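Side-chain contacts in enterobactin synthetase component F-related protein (Vibrio cholerae serotype O1, PDB 4OXI), which binds glycyl-adenosine-5'-phosphate as an adenylation domain and probably uses ATP to activate glycine for a lipopolysaccharide modification linked to antimicrobial peptide resistance: residues E134-T139 / S159-T164; E484-R489 / K532-P537. All blocks are in the same frame, centred on the assembly; numbering follows the deposited sequence.

Contact 1. Residues E134-T139 / S159-T164; sequences EQIQET and SSLLET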
loop_
_atom_site.group_PDB
_atom_site.type_symbol
_atom_site.label_atom_id
_atom_site.label_comp_id
_atom_site.label_asym_id
_atom_site.label_seq_id
_atom_site.Cartn_x
_atom_site.Cartn_y
_atom_site.Cartn_z
ATOM N N GLU A 134 10.956 15.297 -11.124
ATOM C CA GLU A 134 11.376 15.990 -9.917
ATOM C C GLU A 134 11.010 15.224 -8.653
ATOM O O GLU A 134 11.808 15.145 -7.715
ATOM C CB GLU A 134 10.742 17.382 -9.883
ATOM C CG GLU A 134 11.116 18.212 -8.669
ATOM C CD GLU A 134 10.558 19.634 -8.747
ATOM O OE1 GLU A 134 10.646 20.242 -9.842
ATOM O OE2 GLU A 134 10.032 20.137 -7.723
ATOM N N GLN A 135 9.808 14.654 -8.625
ATOM C CA GLN A 135 9.367 13.903 -7.451
ATOM C C GLN A 135 10.213 12.647 -7.241
ATOM O O GLN A 135 10.519 12.289 -6.102
ATOM C CB GLN A 135 7.878 13.554 -7.561
ATOM C CG GLN A 135 6.943 14.728 -7.247
ATOM C CD GLN A 135 5.659 14.676 -8.055
ATOM O OE1 GLN A 135 5.310 13.643 -8.636
ATOM N NE2 GLN A 135 4.961 15.800 -8.120
ATOM N N ILE A 136 10.582 11.993 -8.344
ATOM C CA ILE A 136 11.433 10.804 -8.309
ATOM C C ILE A 136 12.805 11.159 -7.746
ATOM O O ILE A 136 13.327 10.444 -6.880
ATOM C CB ILE A 136 11.585 10.170 -9.713
ATOM C CG1 ILE A 136 10.239 9.631 -10.196
ATOM C CG2 ILE A 136 12.615 9.042 -9.691
ATOM C CD1 ILE A 136 10.241 9.136 -11.636
ATOM N N GLN A 137 13.375 12.270 -8.222
ATOM C CA GLN A 137 14.664 12.767 -7.723
ATOM C C GLN A 137 14.600 12.992 -6.211
ATOM O O GLN A 137 15.501 12.583 -5.475
ATOM C CB GLN A 137 15.061 14.081 -8.426
ATOM C CG GLN A 137 15.918 13.947 -9.693
ATOM C CD GLN A 137 15.943 15.241 -10.562
ATOM O OE1 GLN A 137 15.105 16.136 -10.396
ATOM N NE2 GLN A 137 16.897 15.321 -11.495
ATOM N N GLU A 138 13.530 13.634 -5.743
ATOM C CA GLU A 138 13.372 13.882 -4.310
ATOM C C GLU A 138 13.350 12.558 -3.542
ATOM O O GLU A 138 13.964 12.431 -2.479
ATOM C CB GLU A 138 12.108 14.716 -4.036
ATOM C CG GLU A 138 12.005 15.315 -2.608
ATOM C CD GLU A 138 11.517 14.315 -1.527
ATOM O OE1 GLU A 138 11.806 14.546 -0.317
ATOM O OE2 GLU A 138 10.825 13.313 -1.875
ATOM N N THR A 139 12.675 11.560 -4.101
ATOM C CA THR A 139 12.601 10.245 -3.461
ATOM C C THR A 139 13.957 9.534 -3.390
ATOM O O THR A 139 14.330 9.019 -2.333
ATOM C CB THR A 139 11.602 9.335 -4.180
ATOM O OG1 THR A 139 10.296 9.910 -4.082
ATOM C CG2 THR A 139 11.597 7.938 -3.554
ATOM N N SER A 159 14.401 8.397 -19.267
ATOM C CA SER A 159 15.203 9.371 -20.015
ATOM C C SER A 159 15.108 10.797 -19.457
ATOM O O SER A 159 16.134 11.463 -19.316
ATOM C CB SER A 159 14.855 9.346 -21.498
ATOM O OG SER A 159 15.590 10.341 -22.177
ATOM N N SER A 160 13.903 11.261 -19.111
ATOM C CA SER A 160 13.750 12.588 -18.485
ATOM C C SER A 160 14.507 12.670 -17.156
ATOM O O SER A 160 15.091 13.701 -16.826
ATOM C CB SER A 160 12.277 12.919 -18.235
ATOM O OG SER A 160 11.485 12.656 -19.376
ATOM N N LEU A 161 14.493 11.580 -16.391
ATOM C CA LEU A 161 15.217 11.544 -15.123
ATOM C C LEU A 161 16.711 11.620 -15.364
ATOM O O LEU A 161 17.413 12.365 -14.701
ATOM C CB LEU A 161 14.894 10.263 -14.334
ATOM C CG LEU A 161 15.620 10.135 -12.988
ATOM C CD1 LEU A 161 15.209 11.283 -12.096
ATOM C CD2 LEU A 161 15.333 8.791 -12.298
ATOM N N LEU A 162 17.201 10.820 -16.301
ATOM C CA LEU A 162 18.642 10.735 -16.530
ATOM C C LEU A 162 19.171 12.067 -17.031
ATOM O O LEU A 162 20.299 12.456 -16.736
ATOM C CB LEU A 162 18.963 9.629 -17.533
ATOM C CG LEU A 162 18.645 8.219 -17.029
ATOM C CD1 LEU A 162 19.054 7.186 -18.046
ATOM C CD2 LEU A 162 19.344 7.972 -15.704
ATOM N N GLU A 163 18.337 12.773 -17.781
ATOM C CA GLU A 163 18.723 14.058 -18.333
ATOM C C GLU A 163 19.081 15.078 -17.255
ATOM O O GLU A 163 20.015 15.853 -17.430
ATOM C CB GLU A 163 17.614 14.605 -19.241
ATOM C CG GLU A 163 17.864 16.023 -19.736
ATOM C CD GLU A 163 18.859 16.090 -20.898
ATOM O OE1 GLU A 163 19.489 15.054 -21.224
ATOM O OE2 GLU A 163 18.999 17.186 -21.495
ATOM N N THR A 164 18.363 15.085 -16.134
ATOM C CA THR A 164 18.622 16.129 -15.138
ATOM C C THR A 164 19.403 15.685 -13.907
ATOM O O THR A 164 20.077 16.504 -13.278
ATOM C CB THR A 164 17.340 16.825 -14.677
ATOM O OG1 THR A 164 16.469 15.861 -14.085
ATOM C CG2 THR A 164 16.645 17.487 -15.850
#

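Contact 2. Residues E484-R489 / K532-P537; sequences ETVVRR and KQQLNP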
loop_
_atom_site.group_PDB
_atom_site.type_symbol
_atom_site.label_atom_id
_atom_site.label_comp_id
_atom_site.label_asym_id
_atom_site.label_seq_id
_atom_site.Cartn_x
_atom_site.Cartn_y
_atom_site.Cartn_z
ATOM N N GLU A 484 -4.322 21.837 0.027
ATOM C CA GLU A 484 -4.514 23.238 0.361
ATOM C C GLU A 484 -3.205 24.025 0.275
ATOM O O GLU A 484 -3.164 25.125 -0.281
ATOM C CB GLU A 484 -5.138 23.371 1.749
ATOM C CG GLU A 484 -5.457 24.811 2.119
ATOM C CD GLU A 484 -6.037 24.943 3.508
ATOM O OE1 GLU A 484 -5.724 25.954 4.174
ATOM O OE2 GLU A 484 -6.810 24.047 3.928
ATOM N N THR A 485 -2.131 23.441 0.801
ATOM C CA THR A 485 -0.818 24.076 0.781
ATOM C C THR A 485 -0.348 24.354 -0.638
ATOM O O THR A 485 0.169 25.434 -0.932
ATOM C CB THR A 485 0.214 23.202 1.515
ATOM O OG1 THR A 485 -0.081 23.215 2.919
ATOM C CG2 THR A 485 1.637 23.706 1.284
ATOM N N VAL A 486 -0.542 23.377 -1.522
ATOM C CA VAL A 486 -0.174 23.517 -2.929
ATOM C C VAL A 486 -1.063 24.548 -3.627
ATOM O O VAL A 486 -0.575 25.397 -4.376
ATOM C CB VAL A 486 -0.257 22.153 -3.675
ATOM C CG1 VAL A 486 -0.218 22.352 -5.193
ATOM C CG2 VAL A 486 0.860 21.191 -3.200
ATOM N N VAL A 487 -2.370 24.479 -3.380
ATOM C CA VAL A 487 -3.307 25.404 -4.018
ATOM C C VAL A 487 -3.061 26.848 -3.550
ATOM O O VAL A 487 -3.117 27.775 -4.356
ATOM C CB VAL A 487 -4.780 24.964 -3.814
ATOM C CG1 VAL A 487 -5.740 26.066 -4.219
ATOM C CG2 VAL A 487 -5.071 23.680 -4.598
ATOM N N ARG A 488 -2.764 27.024 -2.259
ATOM C CA ARG A 488 -2.388 28.335 -1.716
ATOM C C ARG A 488 -1.174 28.937 -2.420
ATOM O O ARG A 488 -1.190 30.116 -2.779
ATOM C CB ARG A 488 -2.101 28.264 -0.211
ATOM C CG ARG A 488 -3.317 28.485 0.659
ATOM C CD ARG A 488 -2.974 28.509 2.154
ATOM N NE ARG A 488 -4.206 28.385 2.923
ATOM C CZ ARG A 488 -5.009 29.406 3.216
ATOM N NH1 ARG A 488 -4.687 30.641 2.835
ATOM N NH2 ARG A 488 -6.134 29.197 3.897
ATOM N N ARG A 489 -0.126 28.131 -2.589
ATOM C CA ARG A 489 1.088 28.557 -3.288
ATOM C C ARG A 489 0.785 29.009 -4.710
ATOM O O ARG A 489 1.217 30.076 -5.142
ATOM C CB ARG A 489 2.092 27.403 -3.378
ATOM C CG ARG A 489 3.080 27.302 -2.232
ATOM C CD ARG A 489 4.396 26.675 -2.715
ATOM N NE ARG A 489 4.187 25.451 -3.491
ATOM C CZ ARG A 489 4.129 24.226 -2.966
ATOM N NH1 ARG A 489 3.940 23.174 -3.750
ATOM N NH2 ARG A 489 4.265 24.045 -1.659
ATOM N N LYS A 532 -0.658 20.193 -11.329
ATOM C CA LYS A 532 -0.345 18.879 -11.898
ATOM C C LYS A 532 1.138 18.534 -11.768
ATOM O O LYS A 532 1.514 17.369 -11.853
ATOM C CB LYS A 532 -0.787 18.804 -13.365
ATOM C CG LYS A 532 -2.299 18.745 -13.539
ATOM C CD LYS A 532 -2.719 18.914 -15.004
ATOM C CE LYS A 532 -4.239 18.793 -15.156
ATOM N NZ LYS A 532 -4.721 19.047 -16.548
ATOM N N GLN A 533 1.974 19.549 -11.559
ATOM C CA GLN A 533 3.398 19.329 -11.337
ATOM C C GLN A 533 3.732 19.091 -9.863
ATOM O O GLN A 533 4.869 18.779 -9.533
ATOM C CB GLN A 533 4.219 20.517 -11.867
ATOM C CG GLN A 533 3.888 20.921 -13.304
ATOM C CD GLN A 533 3.806 19.727 -14.246
ATOM O OE1 GLN A 533 4.632 18.806 -14.178
ATOM N NE2 GLN A 533 2.804 19.736 -15.134
ATOM N N GLN A 534 2.756 19.240 -8.973
ATOM C CA GLN A 534 3.055 19.185 -7.540
ATOM C C GLN A 534 2.180 18.210 -6.766
ATOM O O GLN A 534 2.418 17.962 -5.586
ATOM C CB GLN A 534 2.976 20.593 -6.928
ATOM C CG GLN A 534 4.042 21.529 -7.492
ATOM C CD GLN A 534 3.761 22.995 -7.211
ATOM O OE1 GLN A 534 3.598 23.391 -6.058
ATOM N NE2 GLN A 534 3.703 23.812 -8.272
ATOM N N LEU A 535 1.164 17.677 -7.438
ATOM C CA LEU A 535 0.254 16.712 -6.844
ATOM C C LEU A 535 0.027 15.577 -7.833
ATOM O O LEU A 535 0.029 15.786 -9.050
ATOM C CB LEU A 535 -1.110 17.352 -6.535
ATOM C CG LEU A 535 -1.249 18.385 -5.416
ATOM C CD1 LEU A 535 -2.660 18.936 -5.395
ATOM C CD2 LEU A 535 -0.899 17.762 -4.078
ATOM N N ASN A 536 -0.187 14.381 -7.307
ATOM C CA ASN A 536 -0.723 13.291 -8.106
ATOM C C ASN A 536 -2.090 13.700 -8.665
ATOM O O ASN A 536 -2.892 14.287 -7.942
ATOM C CB ASN A 536 -0.855 12.055 -7.218
ATOM C CG ASN A 536 -1.259 10.814 -7.990
ATOM O OD1 ASN A 536 -2.434 10.635 -8.346
ATOM N ND2 ASN A 536 -0.286 9.943 -8.247
ATOM N N PRO A 537 -2.358 13.388 -9.950
ATOM C CA PRO A 537 -3.607 13.737 -10.657
ATOM C C PRO A 537 -4.874 13.432 -9.854
ATOM O O PRO A 537 -5.868 14.154 -9.955
ATOM C CB PRO A 537 -3.569 12.835 -11.895
ATOM C CG PRO A 537 -2.107 12.657 -12.172
ATOM C CD PRO A 537 -1.409 12.673 -10.827
#

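Contact 1. Residues E134-T139 / S159-T164
Gln137 and Leu161 mark the nearest approach of two helical backbones, their CA atoms 7.5 Å apart. The axes of 134-139 and 159-164 come within 10.1 Å and cross at -63°, so the helices meet over a short patch. Leu161 carries most of the apolar contact there: with CG anti to the backbone N (chi1 180°), its branched end reaches across to the other helix. Leu161 CD2 rests on Ile136 CG2 at 3.8 Å, and Leu161 CD1 lies 3.7 Å from Gln137 CG, the glutamine side chain running past the leucine in the opposite direction. A branched aliphatic pair suits this inner side; Leu161 also packs on Leu140, and Ile136 on Leu103. Gln137 serves both environments. Its CG lies against Leu161 while the chain, extended beyond CG, carries the amide outward; the Gln137 and Thr164 side chains cross at about a right angle. There Gln137 NE2 gives a weak hydrogen bond to Thr164 OG1, 2.7 Å long but strongly bent, with 117° at the hydrogen. Helix 155-164 makes the beta-alpha-beta crossover from strand 147-149 to neighbouring 170-173. Such helix pairing is characteristic of the layered alpha/beta subdomains of AMP-binding enzymes.

Contact 2. Residues E484-R489 / K532-P537
Val486 and Arg489, one turn of helix apart, face Gln534 and Leu535 in the loop that follows helix 524-531. This is helix-to-loop packing within the small C-terminal alpha/beta subdomain expected of adenylating enzymes. Both methyls of Val486 meet the loop. Val486 CG2 lies 4.0 Å from Leu535 CD2, the two side chains sliding past each other in opposite directions, while Val486 CG1 sits between Gln534 CB and Leu535 CG, 4.0 Å from the former. Valine, short and apolar, lets the loop come close to the buried helix face, and the longer leucine extends along that face to touch Glu482 and Ile483. At the exposed margin the chemistry turns polar. Arg489 NH1 is modelled only 2.3 Å from Gln534 OE1, a very short hydrogen bond whose fine geometry is uncertain. The amide oxygen lies at the edge of the guanidinium, and the two flat groups are 19° from coplanar. A bend at chi3 (-49°) turns the guanidinium back along its own helix, so that CA of Val486 lies over one face of the Arg489 guanidinium, 4.2 Å from its plane and displaced toward the rim. Gln534 reaches it with a chain extended beyond CG. Farther out, Thr485 OG1 is hydrogen-bonded to Glu481 O and to Ser225 O, while Asn536 and Pro537 touch Arg130, which joins this part of the chain to the larger body of the protein. On the helix side turned away from the loop, Arg488 NH1 is hydrogen-bonded to His494 O. The same guanidinium forms a salt bridge with Glu484, one turn earlier: Arg488 NE and NH2 both converge on Glu484 OE1, which lies in the guanidinium plane, and NE, 3.1 Å from OE1, takes that oxygen's anti lone pair.

Both contacts are half buried, pairing an aliphatic centre with a polar bond nearer the surface, but they belong to different parts of the fold. Contact 1 joins two helices of a parallel-sheet layer; contact 2 holds a loop without regular structure against a helix of the C-terminal part. The polar chemistry differs accordingly: a neutral amide reaches a hydroxyl weakly in contact 1, whereas a guanidinium is modelled, doubtfully close, against an amide oxygen in contact 2. Their centres are 18 Å apart, yet they touch where Gln135 NE2 packs 3.3 Å from Gln533 O, so the loop of contact 2 comes up to helix 133-142 at Gln135.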